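Uncharacterized protein (Eubacterium rectale, PDB 5COZ) is of unknown function but probably contains a YycH-like domain and may be exported as a membrane-attached lipoprotein. Local coordinates at residues Y58-K63 and V265-T270; G62-I67 and Y315-V320. All coordinates share one frame; numbering follows the deposited sequence.

Interaction 1 (Y58-K63 and V265-T270); sequences YVKSGK and VETTET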
ATOM      1  N   TYR A  58      19.627 -11.658   4.531  1.00  8.26           N
ATOM      2  CA  TYR A  58      19.190 -13.012   4.863  1.00  7.88           C
ATOM      3  C   TYR A  58      17.750 -12.943   5.313  1.00 11.87           C
ATOM      4  O   TYR A  58      17.446 -12.307   6.342  1.00 13.54           O
ATOM      5  CB  TYR A  58      20.071 -13.594   5.965  1.00 10.81           C
ATOM      6  CG  TYR A  58      21.387 -14.072   5.409  1.00 17.87           C
ATOM      7  CD1 TYR A  58      22.434 -13.184   5.179  1.00 20.28           C
ATOM      8  CD2 TYR A  58      21.571 -15.405   5.059  1.00 21.93           C
ATOM      9  CE1 TYR A  58      23.653 -13.623   4.659  1.00 20.07           C
ATOM     10  CE2 TYR A  58      22.784 -15.855   4.534  1.00 24.83           C
ATOM     11  CZ  TYR A  58      23.818 -14.959   4.333  1.00 31.72           C
ATOM     12  OH  TYR A  58      24.994 -15.402   3.779  1.00 37.43           O
ATOM     13  N   VAL A  59      16.847 -13.517   4.507  1.00  7.18           N
ATOM     14  CA  VAL A  59      15.408 -13.360   4.708  1.00  6.13           C
ATOM     15  C   VAL A  59      14.730 -14.699   4.789  1.00  9.20           C
ATOM     16  O   VAL A  59      15.020 -15.615   3.991  1.00 10.03           O
ATOM     17  CB  VAL A  59      14.808 -12.516   3.546  1.00  8.29           C
ATOM     18  CG1 VAL A  59      13.290 -12.345   3.666  1.00  8.38           C
ATOM     19  CG2 VAL A  59      15.475 -11.149   3.470  1.00  7.72           C
ATOM     20  N   LYS A  60      13.825 -14.823   5.758  1.00  6.74           N
ATOM     21  CA  LYS A  60      13.026 -16.018   5.943  1.00  7.15           C
ATOM     22  C   LYS A  60      11.867 -16.094   4.977  1.00  9.43           C
ATOM     23  O   LYS A  60      11.271 -15.078   4.646  1.00  9.73           O
ATOM     24  CB  LYS A  60      12.364 -16.016   7.339  1.00  7.74           C
ATOM     25  CG  LYS A  60      13.335 -16.069   8.492  1.00  9.82           C
ATOM     26  CD  LYS A  60      12.517 -15.808   9.777  1.00 12.95           C
ATOM     27  CE  LYS A  60      13.313 -16.033  11.027  1.00 16.70           C
ATOM     28  NZ  LYS A  60      13.525 -17.497  11.259  1.00 22.15           N
ATOM     29  N   SER A  61      11.546 -17.311   4.545  1.00  6.85           N
ATOM     30  CA  SER A  61      10.276 -17.651   3.939  1.00  6.71           C
ATOM     31  C   SER A  61       9.509 -18.403   4.985  1.00  8.68           C
ATOM     32  O   SER A  61      10.099 -18.973   5.910  1.00  8.89           O
ATOM     33  CB  SER A  61      10.456 -18.514   2.701  1.00 10.68           C
ATOM     34  OG  SER A  61      11.056 -17.727   1.693  1.00 12.64           O
ATOM     35  N   GLY A  62       8.198 -18.436   4.846  1.00  7.94           N
ATOM     36  CA  GLY A  62       7.436 -19.162   5.850  1.00  8.11           C
ATOM     37  C   GLY A  62       6.010 -19.429   5.442  1.00  9.44           C
ATOM     38  O   GLY A  62       5.654 -19.388   4.258  1.00  8.78           O
ATOM     39  N   LYS A  63       5.235 -19.806   6.440  1.00  7.58           N
ATOM     40  CA  LYS A  63       3.797 -20.012   6.317  1.00  6.73           C
ATOM     41  C   LYS A  63       3.135 -19.041   7.247  1.00  9.45           C
ATOM     42  O   LYS A  63       3.619 -18.843   8.378  1.00  9.41           O
ATOM     43  CB  LYS A  63       3.386 -21.434   6.713  1.00  9.81           C
ATOM     44  CG  LYS A  63       4.039 -22.566   5.938  1.00 19.35           C
ATOM     45  CD  LYS A  63       3.374 -22.811   4.623  1.00 20.37           C
ATOM     46  CE  LYS A  63       3.846 -24.130   4.047  1.00 20.54           C
ATOM     47  NZ  LYS A  63       3.376 -24.243   2.647  1.00 18.31           N
ATOM     48  N   VAL A 265       3.214 -18.474  11.147  1.00  6.79           N
ATOM     49  CA  VAL A 265       3.091 -19.778  11.782  1.00  7.63           C
ATOM     50  C   VAL A 265       4.471 -20.443  11.915  1.00 10.04           C
ATOM     51  O   VAL A 265       4.810 -20.981  12.986  1.00 10.34           O
ATOM     52  CB  VAL A 265       2.118 -20.674  10.963  1.00 10.93           C
ATOM     53  CG1 VAL A 265       2.110 -22.141  11.451  1.00 10.63           C
ATOM     54  CG2 VAL A 265       0.709 -20.078  11.022  1.00 10.73           C
ATOM     55  N   GLU A 266       5.264 -20.422  10.826  1.00  9.04           N
ATOM     56  CA  GLU A 266       6.571 -21.088  10.850  1.00  9.78           C
ATOM     57  C   GLU A 266       7.466 -20.626   9.719  1.00 10.91           C
ATOM     58  O   GLU A 266       6.989 -20.179   8.669  1.00  9.38           O
ATOM     59  CB  GLU A 266       6.422 -22.627  10.773  1.00 12.11           C
ATOM     60  CG  GLU A 266       5.765 -23.139   9.511  1.00 15.13           C
ATOM     61  CD  GLU A 266       5.397 -24.611   9.577  1.00 33.48           C
ATOM     62  OE1 GLU A 266       6.302 -25.446   9.798  1.00 37.04           O
ATOM     63  OE2 GLU A 266       4.199 -24.926   9.407  1.00 33.64           O
ATOM     64  N   THR A 267       8.777 -20.810   9.929  1.00  8.70           N
ATOM     65  CA  THR A 267       9.799 -20.569   8.922  1.00  8.16           C
ATOM     66  C   THR A 267       9.929 -21.834   8.104  1.00 11.36           C
ATOM     67  O   THR A 267      10.045 -22.927   8.685  1.00 12.78           O
ATOM     68  CB  THR A 267      11.130 -20.221   9.603  1.00 11.74           C
ATOM     69  OG1 THR A 267      10.938 -19.047  10.392  1.00 11.14           O
ATOM     70  CG2 THR A 267      12.256 -19.974   8.589  1.00 12.73           C
ATOM     71  N   THR A 268       9.984 -21.699   6.779  1.00  9.65           N
ATOM     72  CA  THR A 268      10.141 -22.886   5.906  1.00 11.10           C
ATOM     73  C   THR A 268      11.576 -22.979   5.408  1.00 18.96           C
ATOM     74  O   THR A 268      12.128 -24.075   5.322  1.00 21.63           O
ATOM     75  CB  THR A 268       9.152 -22.837   4.735  1.00 11.80           C
ATOM     76  OG1 THR A 268       9.305 -21.578   4.074  1.00 13.56           O
ATOM     77  CG2 THR A 268       7.710 -23.014   5.186  1.00 15.03           C
ATOM     78  N   GLU A 269      12.159 -21.850   5.036  1.00 16.99           N
ATOM     79  CA  GLU A 269      13.540 -21.761   4.570  1.00 18.05           C
ATOM     80  C   GLU A 269      14.063 -20.356   4.797  1.00 17.13           C
ATOM     81  O   GLU A 269      13.299 -19.431   5.058  1.00 14.55           O
ATOM     82  CB  GLU A 269      13.661 -22.160   3.089  1.00 20.68           C
ATOM     83  CG  GLU A 269      12.850 -21.285   2.149  1.00 33.95           C
ATOM     84  CD  GLU A 269      12.643 -21.785   0.731  1.00 64.14           C
ATOM     85  OE1 GLU A 269      13.231 -22.829   0.363  1.00 68.48           O
ATOM     86  OE2 GLU A 269      11.883 -21.123  -0.015  1.00 54.79           O
ATOM     87  N   THR A 270      15.367 -20.220   4.794  1.00 13.48           N
ATOM     88  CA  THR A 270      16.025 -18.932   4.944  1.00 12.20           C
ATOM     89  C   THR A 270      17.121 -18.910   3.914  1.00 15.44           C
ATOM     90  O   THR A 270      17.801 -19.912   3.691  1.00 16.03           O
ATOM     91  CB  THR A 270      16.571 -18.710   6.360  1.00 18.08           C
ATOM     92  OG1 THR A 270      15.555 -19.005   7.329  1.00 18.94           O
ATOM     93  CG2 THR A 270      17.119 -17.283   6.564  1.00 17.72           C
TER
HETATM   94  O   HOH W   1      15.855 -18.284   9.903  1.00 22.10           O
HETATM   95  O   HOH W   2       7.010 -20.719   2.245  1.00 16.98           O
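K60 meets T267 at about a right angle, while T270 lies beside the same lysine and points the same way. The lysine chain runs extended until its last torsion (chi4 -73°), which turns NZ toward T267 OG1 for a 3.1 Å hydrogen bond. A water accepting from K60 NZ joins the amine to T270 OG1. On the face that carries S61 and K63, S61 CB packs on E269 CG at 3.7 Å, although the serine hydroxyl finds its partner in Y350. E266 runs alongside K63, CG to CG 4.0 Å, and T268 crosses that lysine with its methyl CG2 3.8 Å from K63 CG; the ammonium itself goes on to D316 and D310. With chi1 at 53°, T268 OG1 sits between its own backbone N and carbonyl carbon, and donates to a water that in turn donates to G62 O.

Between the two faces the backbones pair: S61 N donates to E269 O, and T268 N to S61 O. G62 CA lies 3.0 Å from E266 O, with no side chain to obstruct the approach. K63 N binds E266 O at 2.9 Å, and K63 O in return takes V265 N at 2.8 Å and, weakly, E266 N. V265 and E266 thus both face K63, a classic beta bulge at the K63 end of an antiparallel pairing.

Interaction 2 (G62-I67 and Y315-V320); sequences GKVKAI and YDIKPV
Antiparallel beta pairing joins G62, K63 and V64 to I317, D316 and Y315, within the mixed sheet where strand 58-66 runs beside strand 314-330. G62 and V64 each exchange two backbone hydrogen bonds with their partners, I317 and Y315.

K63 and D316, the non-hydrogen-bonded pair between them, lie side by side and point the same way. A bend at the second torsion of K63 (chi2 -81°) carries its chain toward D316 and brings NZ 2.8 Å from D316 OD1. This salt bridge meets the oxygen on its syn side, 31° out of the carboxylate plane. A water donates to the same OD1 and to G62 O, and D310 supplies the ammonium with a second carboxylate. A methionine in place of K63 would probably leave D316 and D310 facing each other without the positive charge between them.

On the opposite face V64 crosses both neighbours at about a right angle: CG1 touches I317 CG2 at 3.7 Å, and CG2 touches Y315 CB at 3.8 Å. I317 CG2 also rests 3.4 Å from G62 C. The Y315 ring offers its edge to A66, CE1 to CB 3.9 Å, and makes edge-to-face contacts with Y237 and Y262. With the K63-D316 salt bridge on one face and V64, Y315 and I317 packed on the other, this is regular antiparallel pairing of strands 58-66 and 314-330 inside a mixed beta sheet.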
ATOM      1  N   GLY A  62       8.198 -18.436   4.846  1.00  7.94           N
ATOM      2  CA  GLY A  62       7.436 -19.162   5.850  1.00  8.11           C
ATOM      3  C   GLY A  62       6.010 -19.429   5.442  1.00  9.44           C
ATOM      4  O   GLY A  62       5.654 -19.388   4.258  1.00  8.78           O
ATOM      5  N   LYS A  63       5.235 -19.806   6.440  1.00  7.58           N
ATOM      6  CA  LYS A  63       3.797 -20.012   6.317  1.00  6.73           C
ATOM      7  C   LYS A  63       3.135 -19.041   7.247  1.00  9.45           C
ATOM      8  O   LYS A  63       3.619 -18.843   8.378  1.00  9.41           O
ATOM      9  CB  LYS A  63       3.386 -21.434   6.713  1.00  9.81           C
ATOM     10  CG  LYS A  63       4.039 -22.566   5.938  1.00 19.35           C
ATOM     11  CD  LYS A  63       3.374 -22.811   4.623  1.00 20.37           C
ATOM     12  CE  LYS A  63       3.846 -24.130   4.047  1.00 20.54           C
ATOM     13  NZ  LYS A  63       3.376 -24.243   2.647  1.00 18.31           N
ATOM     14  N   VAL A  64       2.024 -18.451   6.807  1.00  7.88           N
ATOM     15  CA  VAL A  64       1.205 -17.562   7.648  1.00  6.88           C
ATOM     16  C   VAL A  64      -0.229 -17.995   7.544  1.00  8.82           C
ATOM     17  O   VAL A  64      -0.615 -18.650   6.568  1.00 10.09           O
ATOM     18  CB  VAL A  64       1.312 -16.053   7.239  1.00  9.17           C
ATOM     19  CG1 VAL A  64       2.743 -15.525   7.347  1.00 10.07           C
ATOM     20  CG2 VAL A  64       0.751 -15.824   5.834  1.00  8.55           C
ATOM     21  N   LYS A  65      -1.034 -17.608   8.523  1.00  8.15           N
ATOM     22  CA  LYS A  65      -2.468 -17.849   8.500  1.00  7.95           C
ATOM     23  C   LYS A  65      -3.160 -16.527   8.403  1.00  9.06           C
ATOM     24  O   LYS A  65      -2.757 -15.568   9.048  1.00  9.35           O
ATOM     25  CB  LYS A  65      -2.911 -18.566   9.797  1.00 10.07           C
ATOM     26  CG  LYS A  65      -2.698 -20.061   9.781  1.00 22.06           C
ATOM     27  CD  LYS A  65      -3.424 -20.710  10.966  1.00 28.37           C
ATOM     28  CE  LYS A  65      -3.377 -22.220  10.903  1.00 34.68           C
ATOM     29  NZ  LYS A  65      -2.071 -22.766  11.367  1.00 41.91           N
ATOM     30  N   ALA A  66      -4.245 -16.475   7.648  1.00  8.44           N
ATOM     31  CA  ALA A  66      -5.047 -15.274   7.601  1.00  9.05           C
ATOM     32  C   ALA A  66      -5.619 -14.961   8.977  1.00 11.20           C
ATOM     33  O   ALA A  66      -6.018 -15.890   9.698  1.00 12.93           O
ATOM     34  CB  ALA A  66      -6.200 -15.483   6.618  1.00 11.85           C
ATOM     35  N   ILE A  67      -5.633 -13.674   9.355  1.00  7.72           N
ATOM     36  CA  ILE A  67      -6.301 -13.218  10.570  1.00  8.72           C
ATOM     37  C   ILE A  67      -7.734 -12.945  10.146  1.00 13.75           C
ATOM     38  O   ILE A  67      -7.977 -12.142   9.234  1.00 16.08           O
ATOM     39  CB  ILE A  67      -5.594 -11.999  11.223  1.00 12.40           C
ATOM     40  CG1 ILE A  67      -4.203 -12.434  11.746  1.00 13.37           C
ATOM     41  CG2 ILE A  67      -6.447 -11.422  12.394  1.00 13.58           C
ATOM     42  CD1 ILE A  67      -3.286 -11.351  12.173  1.00 11.74           C
ATOM     43  N   TYR A 315      -1.002 -19.447   3.860  1.00  9.88           N
ATOM     44  CA  TYR A 315      -0.319 -18.916   2.694  1.00  8.51           C
ATOM     45  C   TYR A 315       1.152 -19.108   2.848  1.00  9.38           C
ATOM     46  O   TYR A 315       1.647 -19.031   3.971  1.00  9.67           O
ATOM     47  CB  TYR A 315      -0.579 -17.386   2.597  1.00  8.76           C
ATOM     48  CG  TYR A 315      -2.024 -16.969   2.482  1.00  8.76           C
ATOM     49  CD1 TYR A 315      -2.870 -17.005   3.584  1.00  9.90           C
ATOM     50  CD2 TYR A 315      -2.543 -16.521   1.273  1.00  8.73           C
ATOM     51  CE1 TYR A 315      -4.212 -16.643   3.477  1.00 11.66           C
ATOM     52  CE2 TYR A 315      -3.875 -16.134   1.155  1.00 10.04           C
ATOM     53  CZ  TYR A 315      -4.717 -16.234   2.256  1.00 14.50           C
ATOM     54  OH  TYR A 315      -6.039 -15.842   2.175  1.00 16.03           O
ATOM     55  N   ASP A 316       1.880 -19.289   1.747  1.00  7.51           N
ATOM     56  CA  ASP A 316       3.334 -19.241   1.780  1.00  7.70           C
ATOM     57  C   ASP A 316       3.709 -17.770   1.717  1.00  9.97           C
ATOM     58  O   ASP A 316       3.083 -17.020   0.946  1.00 12.19           O
ATOM     59  CB  ASP A 316       3.941 -19.972   0.587  1.00  9.06           C
ATOM     60  CG  ASP A 316       3.866 -21.473   0.756  1.00 15.36           C
ATOM     61  OD1 ASP A 316       4.645 -22.013   1.568  1.00 18.04           O
ATOM     62  OD2 ASP A 316       3.042 -22.106   0.064  1.00 19.83           O
ATOM     63  N   ILE A 317       4.689 -17.347   2.496  1.00  7.16           N
ATOM     64  CA  ILE A 317       5.159 -15.958   2.494  1.00  6.95           C
ATOM     65  C   ILE A 317       6.609 -15.977   2.030  1.00  9.11           C
ATOM     66  O   ILE A 317       7.426 -16.697   2.622  1.00  8.83           O
ATOM     67  CB  ILE A 317       4.951 -15.270   3.865  1.00  8.52           C
ATOM     68  CG1 ILE A 317       5.392 -13.800   3.817  1.00  9.68           C
ATOM     69  CG2 ILE A 317       5.581 -16.026   5.074  1.00  9.55           C
ATOM     70  CD1 ILE A 317       4.940 -12.973   5.027  1.00 12.06           C
ATOM     71  N   LYS A 318       6.908 -15.269   0.912  1.00  6.79           N
ATOM     72  CA  LYS A 318       8.257 -15.339   0.349  1.00  7.17           C
ATOM     73  C   LYS A 318       8.677 -13.959  -0.070  1.00  7.74           C
ATOM     74  O   LYS A 318       7.826 -13.179  -0.535  1.00  7.46           O
ATOM     75  CB  LYS A 318       8.282 -16.276  -0.886  1.00 10.57           C
ATOM     76  CG  LYS A 318       7.908 -17.730  -0.521  1.00 13.35           C
ATOM     77  CD  LYS A 318       7.990 -18.671  -1.724  1.00 17.76           C
ATOM     78  CE  LYS A 318       9.434 -18.972  -2.100  1.00 30.73           C
ATOM     79  NZ  LYS A 318       9.535 -19.774  -3.353  1.00 39.90           N
ATOM     80  N   PRO A 319       9.969 -13.619   0.039  1.00  5.43           N
ATOM     81  CA  PRO A 319      10.380 -12.268  -0.357  1.00  5.23           C
ATOM     82  C   PRO A 319      10.452 -12.119  -1.862  1.00  8.19           C
ATOM     83  O   PRO A 319      10.877 -13.043  -2.591  1.00  7.21           O
ATOM     84  CB  PRO A 319      11.784 -12.129   0.256  1.00  6.70           C
ATOM     85  CG  PRO A 319      12.325 -13.561   0.263  1.00  9.16           C
ATOM     86  CD  PRO A 319      11.103 -14.395   0.598  1.00  7.11           C
ATOM     87  N   VAL A 320      10.077 -10.930  -2.310  1.00  6.18           N
ATOM     88  CA  VAL A 320      10.134 -10.550  -3.713  1.00  4.52           C
ATOM     89  C   VAL A 320      10.749  -9.162  -3.825  1.00  6.69           C
ATOM     90  O   VAL A 320      10.636  -8.341  -2.903  1.00  6.33           O
ATOM     91  CB  VAL A 320       8.719 -10.574  -4.401  1.00  6.77           C
ATOM     92  CG1 VAL A 320       8.180 -11.995  -4.460  1.00  6.76           C
ATOM     93  CG2 VAL A 320       7.709  -9.630  -3.727  1.00  7.23           C
TER
HETATM   94  O   HOH W   2       7.010 -20.719   2.245  1.00 16.98           O

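In the fold
Strand 58-66 is common to both interactions and is flanked by strand 262-272 in interaction 1 and strand 314-330 in interaction 2, so the two contacts build consecutive strands of one sheet. G62 and K63 belong to both: G62 bonds by its backbone to strand 314-330 and K63 by its backbone to strand 262-272, while the lysine side chain reaches back to 314-330. One water touches both contacts. S61 and V59 also pack on P319. Interaction 1 is the more exposed, bulged and rich in threonine and glutamate; interaction 2, whose touching residues are buried or partly exposed, keeps regular pairing and adds aliphatic contacts and a salt bridge. It also lies nearer the centre of the chain.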